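Local coordinates for Alr2269 protein (Nostoc sp., PDB 3MC9) that probably takes part in the biogenesis of outer-membrane beta-barrel proteins as an Omp85-family protein, through its periplasmic polypeptide transport-associated (POTRA) domains, at residues P78-Q83 / T111-N116; N86-Q91 / N106-T111; N199-P204 / T213-E218. All blocks are in the same frame, centred on the assembly; numbering follows the deposited sequence.

Overall arrangement
Interactions 1 and 2 belong to the same POTRA repeat, and interaction 3 lies in the next one along the chain. The first two have centres about 9 Å apart, share Thr111 and both draw on helix 78-87: interaction 1 sets its first turns against the corner entering strand 114-124, and interaction 2, nested within that loop of chain, sets its last turn against helix 98-110. Phe114 of the former packs on Ile108 of the latter. Interaction 3, in the hairpin 199-206/211-217, touches neither; its centre is about 24 Å from that of interaction 1 and 27 Å from that of interaction 2, with nearest atoms about 9 and 10 Å apart.

Interaction 1: residues P78-Q83 / T111-N116; sequences PELETQ and TGFFSN
Leu80 and Gln83, one turn apart on helix 78-87, rest against Phe113 and its neighbours at the corner where helix 98-110 gives way to strand 114-124. This is the beta-alpha-alpha-beta-beta fold of a POTRA domain, and the contact joins its first helix to the link between its second helix and second strand. Leu80 comes in with one branch: CD2 lies 3.7 Å from CB of Phe113 and slants past the root of that ring, so that the two side chains cross obliquely. The same methyl stays 4.1 Å from CZ of Phe114, filling the angle between the two phenylalanines. Those two are themselves stepped, for CB of Phe113 lies 4.0 Å above the plane of the Phe114 ring, shifted toward its rim.

Gln83 meets Phe113 differently. Its chain bends at chi2 (-72°), which brings the amide crosswise to the edge of the phenyl group, the two planes 71° apart. NE2 reaches the ring edge, near the ring plane, at 3.5 Å from CE2 of Phe113; the approach is therefore lateral, not over the pi face. The same nitrogen also lies 3.8 Å from CB of Thr111, two residues before the phenylalanine, so one amide nitrogen touches both a methine and an aromatic edge.

Gly112 is the first residue to leave helical geometry, with a positive phi of 88° that glycine adopts readily. Partners in the following repeat back this corner: Asn175 ND2 hydrogen-bonds Thr111 O, and the side chain of Ile173 packs on Leu80. Deeper in, the Phe114 ring presents its edge to the helix backbone, with CZ 4.1 Å from the carbonyl oxygen O of Leu80.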
loop_
_atom_site.group_PDB
_atom_site.type_symbol
_atom_site.label_atom_id
_atom_site.label_comp_id
_atom_site.label_asym_id
_atom_site.label_seq_id
_atom_site.Cartn_x
_atom_site.Cartn_y
_atom_site.Cartn_z
ATOM N N PRO A 78 2.492 -8.927 -15.355
ATOM C CA PRO A 78 1.097 -9.080 -15.779
ATOM C C PRO A 78 0.153 -9.390 -14.618
ATOM O O PRO A 78 -1.025 -9.024 -14.673
ATOM C CB PRO A 78 1.139 -10.256 -16.769
ATOM C CG PRO A 78 2.509 -10.842 -16.663
ATOM C CD PRO A 78 3.402 -9.760 -16.160
ATOM N N GLU A 79 0.668 -10.058 -13.588
ATOM C CA GLU A 79 -0.115 -10.351 -12.396
ATOM C C GLU A 79 -0.480 -9.056 -11.665
ATOM O O GLU A 79 -1.596 -8.928 -11.156
ATOM C CB GLU A 79 0.635 -11.292 -11.444
ATOM C CG GLU A 79 0.742 -12.761 -11.923
ATOM C CD GLU A 79 1.795 -13.000 -13.020
ATOM O OE1 GLU A 79 2.721 -12.169 -13.186
ATOM O OE2 GLU A 79 1.693 -14.037 -13.721
ATOM N N LEU A 80 0.444 -8.098 -11.623
ATOM C CA LEU A 80 0.163 -6.817 -10.965
ATOM C C LEU A 80 -0.738 -5.925 -11.822
ATOM O O LEU A 80 -1.604 -5.212 -11.297
ATOM C CB LEU A 80 1.448 -6.079 -10.592
ATOM C CG LEU A 80 2.144 -6.581 -9.316
ATOM C CD1 LEU A 80 3.480 -5.881 -9.110
ATOM C CD2 LEU A 80 1.256 -6.395 -8.097
ATOM N N GLU A 81 -0.540 -5.966 -13.137
ATOM C CA GLU A 81 -1.401 -5.230 -14.061
ATOM C C GLU A 81 -2.865 -5.668 -13.882
ATOM O O GLU A 81 -3.786 -4.843 -13.833
ATOM C CB GLU A 81 -0.950 -5.465 -15.504
ATOM C CG GLU A 81 -1.381 -4.375 -16.457
ATOM C CD GLU A 81 -1.167 -4.741 -17.922
ATOM O OE1 GLU A 81 -0.204 -5.463 -18.233
ATOM O OE2 GLU A 81 -1.957 -4.296 -18.763
ATOM N N THR A 82 -3.052 -6.979 -13.781
ATOM C CA THR A 82 -4.355 -7.579 -13.542
ATOM C C THR A 82 -4.968 -7.085 -12.240
ATOM O O THR A 82 -6.165 -6.831 -12.171
ATOM C CB THR A 82 -4.239 -9.111 -13.503
ATOM O OG1 THR A 82 -3.678 -9.565 -14.742
ATOM C CG2 THR A 82 -5.596 -9.772 -13.277
ATOM N N GLN A 83 -4.143 -6.971 -11.208
ATOM C CA GLN A 83 -4.582 -6.432 -9.916
ATOM C C GLN A 83 -5.200 -5.055 -10.098
ATOM O O GLN A 83 -6.257 -4.774 -9.555
ATOM C CB GLN A 83 -3.406 -6.318 -8.938
ATOM C CG GLN A 83 -2.959 -7.629 -8.338
ATOM C CD GLN A 83 -3.942 -8.162 -7.319
ATOM O OE1 GLN A 83 -4.203 -9.358 -7.269
ATOM N NE2 GLN A 83 -4.506 -7.277 -6.517
ATOM N N THR A 111 -5.432 -2.500 -2.846
ATOM C CA THR A 111 -4.875 -3.832 -3.087
ATOM C C THR A 111 -3.635 -4.097 -2.222
ATOM O O THR A 111 -3.313 -5.239 -1.954
ATOM C CB THR A 111 -4.459 -4.029 -4.556
ATOM O OG1 THR A 111 -3.299 -3.220 -4.852
ATOM C CG2 THR A 111 -5.616 -3.689 -5.491
ATOM N N GLY A 112 -2.928 -3.040 -1.830
ATOM C CA GLY A 112 -1.777 -3.180 -0.953
ATOM C C GLY A 112 -0.439 -3.432 -1.628
ATOM O O GLY A 112 0.580 -3.449 -0.950
ATOM N N PHE A 113 -0.418 -3.627 -2.946
ATOM C CA PHE A 113 0.841 -3.966 -3.615
ATOM C C PHE A 113 1.691 -2.771 -4.068
ATOM O O PHE A 113 2.829 -2.975 -4.503
ATOM C CB PHE A 113 0.602 -4.874 -4.814
ATOM C CG PHE A 113 0.078 -6.231 -4.466
ATOM C CD1 PHE A 113 0.896 -7.169 -3.868
ATOM C CD2 PHE A 113 -1.228 -6.585 -4.777
ATOM C CE1 PHE A 113 0.416 -8.437 -3.557
ATOM C CE2 PHE A 113 -1.715 -7.838 -4.475
ATOM C CZ PHE A 113 -0.893 -8.773 -3.867
ATOM N N PHE A 114 1.185 -1.543 -3.947
ATOM C CA PHE A 114 1.865 -0.376 -4.532
ATOM C C PHE A 114 2.217 0.716 -3.555
ATOM O O PHE A 114 1.445 1.009 -2.647
ATOM C CB PHE A 114 0.979 0.233 -5.615
ATOM C CG PHE A 114 0.478 -0.768 -6.576
ATOM C CD1 PHE A 114 1.274 -1.190 -7.634
ATOM C CD2 PHE A 114 -0.773 -1.340 -6.404
ATOM C CE1 PHE A 114 0.809 -2.152 -8.519
ATOM C CE2 PHE A 114 -1.237 -2.271 -7.275
ATOM C CZ PHE A 114 -0.454 -2.692 -8.335
ATOM N N SER A 115 3.370 1.348 -3.775
ATOM C CA SER A 115 3.828 2.457 -2.941
ATOM C C SER A 115 3.352 3.806 -3.501
ATOM O O SER A 115 3.191 4.776 -2.763
ATOM C CB SER A 115 5.362 2.436 -2.813
ATOM O OG SER A 115 5.998 2.249 -4.085
ATOM N N ASN A 116 3.122 3.863 -4.810
ATOM C CA ASN A 116 2.596 5.073 -5.439
ATOM C C ASN A 116 1.642 4.736 -6.579
ATOM O O ASN A 116 1.828 3.750 -7.290
ATOM C CB ASN A 116 3.737 5.973 -5.949
ATOM C CG ASN A 116 3.282 7.416 -6.209
ATOM O OD1 ASN A 116 3.773 8.067 -7.134
ATOM N ND2 ASN A 116 2.345 7.916 -5.394
#

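Interaction 2: residues N86-Q91 / N106-T111; sequences NVIRTQ and NAIFGT
Val87 projects from the last turn of helix 78-87 into a shallow depression on helix 98-110, walled by Ala107, Ile108 and Thr111. Here the two helices of the POTRA beta-alpha-alpha-beta-beta fold come together near their C-terminal ends, and the CA atoms of Val87 and Ala107 are 5.9 Å apart. The small alanine leaves room for this close approach: its CB lies beneath the valine, 4.0 Å from Val87 CB, while also meeting the backbone of the first helix at Val87 O, 3.7 Å away.

Both valine methyls enter the hollow. CG2 goes down onto the backbone of the second helix, 3.7 Å from Ala107 O, and flanks the start of the Ile108 side chain. The Thr111 methyl, CG2, sits against both valine methyls, 3.9 Å from Val87 CG1, the two side chains crossing at a slant.

Beside this knob a second bump is pressed in more firmly. Ile88 extends its short branch, CG2, against the end of Ile108, where it lies 3.5 Å from CD1, closer than usual for carbon atoms, and 3.7 Å from CG1. The isoleucine methyl thus lies alongside the CG1-CD1 bond of Ile108, and the valine methyl also borders CG1. Both isoleucines are buried against the sheet, each packing on Phe132 of strand 127-136, and Ile88 also on Val67 of strand 62-71.

The wall formed by Thr111 is fixed by its own hydroxyl. With chi1 at 70°, OG1 turns back toward the carbonyl of Ile108 while the methyl faces Val87; OG1 donates to Ile108 O over 2.6 Å, in the carbonyl plane and with a C=O...OG1 angle of 160°.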
loop_
_atom_site.group_PDB
_atom_site.type_symbol
_atom_site.label_atom_id
_atom_site.label_comp_id
_atom_site.label_asym_id
_atom_site.label_seq_id
_atom_site.Cartn_x
_atom_site.Cartn_y
_atom_site.Cartn_z
ATOM N N ASN A 86 -8.562 -5.290 -12.091
ATOM C CA ASN A 86 -9.582 -5.836 -11.191
ATOM C C ASN A 86 -10.335 -4.835 -10.309
ATOM O O ASN A 86 -11.451 -5.115 -9.894
ATOM C CB ASN A 86 -8.961 -6.867 -10.238
ATOM C CG ASN A 86 -8.643 -8.188 -10.910
ATOM O OD1 ASN A 86 -8.966 -8.428 -12.080
ATOM N ND2 ASN A 86 -8.000 -9.060 -10.158
ATOM N N VAL A 87 -9.724 -3.708 -9.966
ATOM C CA VAL A 87 -10.325 -2.823 -8.955
ATOM C C VAL A 87 -10.746 -1.449 -9.456
ATOM O O VAL A 87 -11.496 -0.746 -8.768
ATOM C CB VAL A 87 -9.385 -2.652 -7.749
ATOM C CG1 VAL A 87 -9.113 -4.010 -7.108
ATOM C CG2 VAL A 87 -8.091 -1.966 -8.157
ATOM N N ILE A 88 -10.261 -1.054 -10.636
ATOM C CA ILE A 88 -10.665 0.210 -11.232
ATOM C C ILE A 88 -11.995 0.037 -11.953
ATOM O O ILE A 88 -12.302 -1.039 -12.469
ATOM C CB ILE A 88 -9.570 0.791 -12.171
ATOM C CG1 ILE A 88 -9.344 -0.081 -13.407
ATOM C CG2 ILE A 88 -8.265 0.959 -11.409
ATOM C CD1 ILE A 88 -8.442 0.581 -14.462
ATOM N N ARG A 89 -12.812 1.079 -11.941
ATOM C CA ARG A 89 -14.037 1.091 -12.725
ATOM C C ARG A 89 -13.829 1.829 -14.035
ATOM O O ARG A 89 -14.479 1.522 -15.017
ATOM C CB ARG A 89 -15.165 1.781 -11.975
ATOM C CG ARG A 89 -15.862 0.963 -10.908
ATOM C CD ARG A 89 -16.992 1.810 -10.290
ATOM N NE ARG A 89 -18.287 1.686 -10.975
ATOM C CZ ARG A 89 -19.310 2.531 -10.829
ATOM N NH1 ARG A 89 -19.201 3.604 -10.047
ATOM N NH2 ARG A 89 -20.455 2.313 -11.475
ATOM N N THR A 90 -12.964 2.840 -14.048
ATOM C CA THR A 90 -12.699 3.571 -15.291
ATOM C C THR A 90 -12.334 2.593 -16.416
ATOM O O THR A 90 -11.519 1.683 -16.240
ATOM C CB THR A 90 -11.634 4.651 -15.091
ATOM O OG1 THR A 90 -12.168 5.670 -14.226
ATOM C CG2 THR A 90 -11.221 5.275 -16.415
ATOM N N GLN A 91 -12.980 2.742 -17.568
ATOM C CA GLN A 91 -12.829 1.736 -18.622
ATOM C C GLN A 91 -13.077 2.345 -19.989
ATOM O O GLN A 91 -13.780 3.352 -20.103
ATOM C CB GLN A 91 -13.720 0.494 -18.340
ATOM C CG GLN A 91 -15.008 0.409 -19.114
ATOM C CD GLN A 91 -15.842 -0.849 -18.808
ATOM O OE1 GLN A 91 -16.275 -1.063 -17.683
ATOM N NE2 GLN A 91 -16.101 -1.647 -19.833
ATOM N N ASN A 106 -7.518 5.179 -5.118
ATOM C CA ASN A 106 -7.698 4.606 -3.763
ATOM C C ASN A 106 -7.843 3.084 -3.766
ATOM O O ASN A 106 -7.284 2.399 -2.916
ATOM C CB ASN A 106 -8.926 5.202 -3.056
ATOM C CG ASN A 106 -8.786 6.698 -2.802
ATOM O OD1 ASN A 106 -7.701 7.253 -2.974
ATOM N ND2 ASN A 106 -9.889 7.362 -2.426
ATOM N N ALA A 107 -8.582 2.570 -4.737
ATOM C CA ALA A 107 -8.797 1.130 -4.852
ATOM C C ALA A 107 -7.505 0.432 -5.274
ATOM O O ALA A 107 -7.209 -0.653 -4.813
ATOM C CB ALA A 107 -9.925 0.839 -5.820
ATOM N N ILE A 108 -6.707 1.068 -6.109
ATOM C CA ILE A 108 -5.414 0.490 -6.463
ATOM C C ILE A 108 -4.524 0.393 -5.201
ATOM O O ILE A 108 -3.908 -0.649 -4.938
ATOM C CB ILE A 108 -4.744 1.271 -7.622
ATOM C CG1 ILE A 108 -5.571 1.096 -8.902
ATOM C CG2 ILE A 108 -3.314 0.782 -7.867
ATOM C CD1 ILE A 108 -5.316 2.176 -9.976
ATOM N N PHE A 109 -4.483 1.459 -4.410
ATOM C CA PHE A 109 -3.724 1.438 -3.169
ATOM C C PHE A 109 -4.267 0.355 -2.259
ATOM O O PHE A 109 -3.498 -0.336 -1.588
ATOM C CB PHE A 109 -3.832 2.770 -2.423
ATOM C CG PHE A 109 -2.739 3.733 -2.735
ATOM C CD1 PHE A 109 -1.418 3.414 -2.441
ATOM C CD2 PHE A 109 -3.024 4.983 -3.274
ATOM C CE1 PHE A 109 -0.384 4.326 -2.730
ATOM C CE2 PHE A 109 -1.999 5.912 -3.540
ATOM C CZ PHE A 109 -0.681 5.576 -3.282
ATOM N N GLY A 110 -5.599 0.236 -2.248
ATOM C CA GLY A 110 -6.308 -0.731 -1.430
ATOM C C GLY A 110 -5.841 -2.148 -1.633
ATOM O O GLY A 110 -5.842 -2.919 -0.708
ATOM N N THR A 111 -5.432 -2.500 -2.846
ATOM C CA THR A 111 -4.875 -3.832 -3.087
ATOM C C THR A 111 -3.635 -4.097 -2.222
ATOM O O THR A 111 -3.313 -5.239 -1.954
ATOM C CB THR A 111 -4.459 -4.029 -4.556
ATOM O OG1 THR A 111 -3.299 -3.220 -4.852
ATOM C CG2 THR A 111 -5.616 -3.689 -5.491
#

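Interaction 3: residues N199-P204 / T213-E218; sequences NVVGAP and TLQVAE
A single water molecule is held by three backbone groups where the two segments part: Gln215 N donates to it over 2.9 Å, and it is hydrogen-bonded to Val201 O at 2.8 Å and Ala203 O at 3.1 Å. It occupies the place where strand 199-206 breaks, and it links the strands there in lieu of a direct bond. At the break Gly202 has positive phi, consistent with the chain leaving the strand here before Pro204 returns alongside Leu214.

Toward Asn199 the pairing is direct. Val201 N gives a bond of 2.7 Å to Gln215 O, nearly straight at N-H...O 166°, although the donor is tilted out of the carbonyl plane. Asn199 and Ala217 then form a hydrogen-bonded antiparallel pair, joined both ways through their N and O atoms, and Val200 faces Val216 as the non-hydrogen-bonded pair between. These strands make the beta hairpin of the second POTRA domain, with strand 199-206 outermost in its sheet and strand 142-146 beyond 211-217.

Side chains sort by face. Val200, Leu214 and Val216 turn toward helix 176-192, where Val200 and Leu214 both pack on Ile183. On the other face Val201 splits its methyls: CG1 lies 3.8 Å from OE1 of Gln215, and CG2 goes to Ala217 CB, 3.9 Å away. The glutamine, its CG anti to N at chi1 -158°, runs obliquely past Val201. Beyond the break, the puckered Pro204 ring meets Leu214 through its CB, 3.6 Å from CD2.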
loop_
_atom_site.group_PDB
_atom_site.type_symbol
_atom_site.label_atom_id
_atom_site.label_comp_id
_atom_site.label_asym_id
_atom_site.label_seq_id
_atom_site.Cartn_x
_atom_site.Cartn_y
_atom_site.Cartn_z
ATOM N N ASN A 199 0.168 1.794 20.270
ATOM C CA ASN A 199 -0.313 2.194 18.953
ATOM C C ASN A 199 0.856 2.437 18.004
ATOM O O ASN A 199 1.837 3.056 18.374
ATOM C CB ASN A 199 -1.137 3.493 19.022
ATOM C CG ASN A 199 -2.593 3.255 19.373
ATOM O OD1 ASN A 199 -3.262 2.442 18.737
ATOM N ND2 ASN A 199 -3.100 3.978 20.390
ATOM N N VAL A 200 0.717 1.992 16.766
ATOM C CA VAL A 200 1.604 2.427 15.690
ATOM C C VAL A 200 1.468 3.951 15.467
ATOM O O VAL A 200 0.355 4.487 15.447
ATOM C CB VAL A 200 1.328 1.632 14.401
ATOM C CG1 VAL A 200 2.192 2.156 13.244
ATOM C CG2 VAL A 200 1.634 0.116 14.648
ATOM N N VAL A 201 2.598 4.644 15.366
ATOM C CA VAL A 201 2.606 6.101 15.117
ATOM C C VAL A 201 2.733 6.374 13.626
ATOM O O VAL A 201 3.711 5.978 12.998
ATOM C CB VAL A 201 3.761 6.818 15.844
ATOM C CG1 VAL A 201 3.773 8.317 15.502
ATOM C CG2 VAL A 201 3.655 6.614 17.341
ATOM N N GLY A 202 1.734 7.052 13.066
ATOM C CA GLY A 202 1.690 7.338 11.626
ATOM C C GLY A 202 1.564 6.071 10.794
ATOM O O GLY A 202 0.958 5.104 11.221
ATOM N N ALA A 203 2.174 6.062 9.617
ATOM C CA ALA A 203 2.084 4.928 8.697
ATOM C C ALA A 203 3.427 4.174 8.634
ATOM O O ALA A 203 4.477 4.736 8.973
ATOM C CB ALA A 203 1.688 5.417 7.322
ATOM N N PRO A 204 3.403 2.896 8.206
ATOM C CA PRO A 204 4.671 2.165 8.024
ATOM C C PRO A 204 5.604 2.872 7.026
ATOM O O PRO A 204 5.154 3.256 5.938
ATOM C CB PRO A 204 4.233 0.806 7.468
ATOM C CG PRO A 204 2.771 0.697 7.707
ATOM C CD PRO A 204 2.228 2.087 7.842
ATOM N N THR A 213 9.947 0.107 8.607
ATOM C CA THR A 213 10.103 0.553 9.972
ATOM C C THR A 213 8.735 0.950 10.532
ATOM O O THR A 213 8.067 1.834 9.983
ATOM C CB THR A 213 11.058 1.748 10.060
ATOM O OG1 THR A 213 12.282 1.432 9.381
ATOM C CG2 THR A 213 11.339 2.123 11.511
ATOM N N LEU A 214 8.330 0.286 11.611
ATOM C CA LEU A 214 7.094 0.602 12.337
ATOM C C LEU A 214 7.433 1.358 13.618
ATOM O O LEU A 214 8.058 0.822 14.535
ATOM C CB LEU A 214 6.334 -0.666 12.704
ATOM C CG LEU A 214 5.971 -1.615 11.569
ATOM C CD1 LEU A 214 5.313 -2.888 12.149
ATOM C CD2 LEU A 214 5.049 -0.891 10.593
ATOM N N GLN A 215 7.032 2.614 13.657
ATOM C CA GLN A 215 7.197 3.457 14.818
ATOM C C GLN A 215 6.009 3.158 15.719
ATOM O O GLN A 215 4.879 3.242 15.249
ATOM C CB GLN A 215 7.153 4.897 14.329
ATOM C CG GLN A 215 7.791 5.911 15.222
ATOM C CD GLN A 215 8.170 7.170 14.430
ATOM O OE1 GLN A 215 7.315 7.987 14.084
ATOM N NE2 GLN A 215 9.459 7.312 14.125
ATOM N N VAL A 216 6.268 2.806 16.985
ATOM C CA VAL A 216 5.233 2.427 17.946
ATOM C C VAL A 216 5.347 3.257 19.226
ATOM O O VAL A 216 6.432 3.397 19.782
ATOM C CB VAL A 216 5.332 0.927 18.338
ATOM C CG1 VAL A 216 4.204 0.546 19.277
ATOM C CG2 VAL A 216 5.287 0.053 17.118
ATOM N N ALA A 217 4.226 3.826 19.664
ATOM C CA ALA A 217 4.111 4.434 20.986
ATOM C C ALA A 217 3.700 3.298 21.891
ATOM O O ALA A 217 2.554 2.929 21.939
ATOM C CB ALA A 217 3.052 5.542 20.998
ATOM N N GLU A 218 4.664 2.699 22.563
ATOM C CA GLU A 218 4.424 1.475 23.316
ATOM C C GLU A 218 3.710 1.725 24.615
ATOM O O GLU A 218 2.953 0.889 25.077
ATOM C CB GLU A 218 5.776 0.786 23.614
ATOM C CG GLU A 218 6.512 0.417 22.342
ATOM C CD GLU A 218 7.705 -0.483 22.572
ATOM O OE1 GLU A 218 8.400 -0.304 23.581
ATOM O OE2 GLU A 218 7.950 -1.343 21.702
HETATM O O HOH W 1 5.230 3.935 11.840
#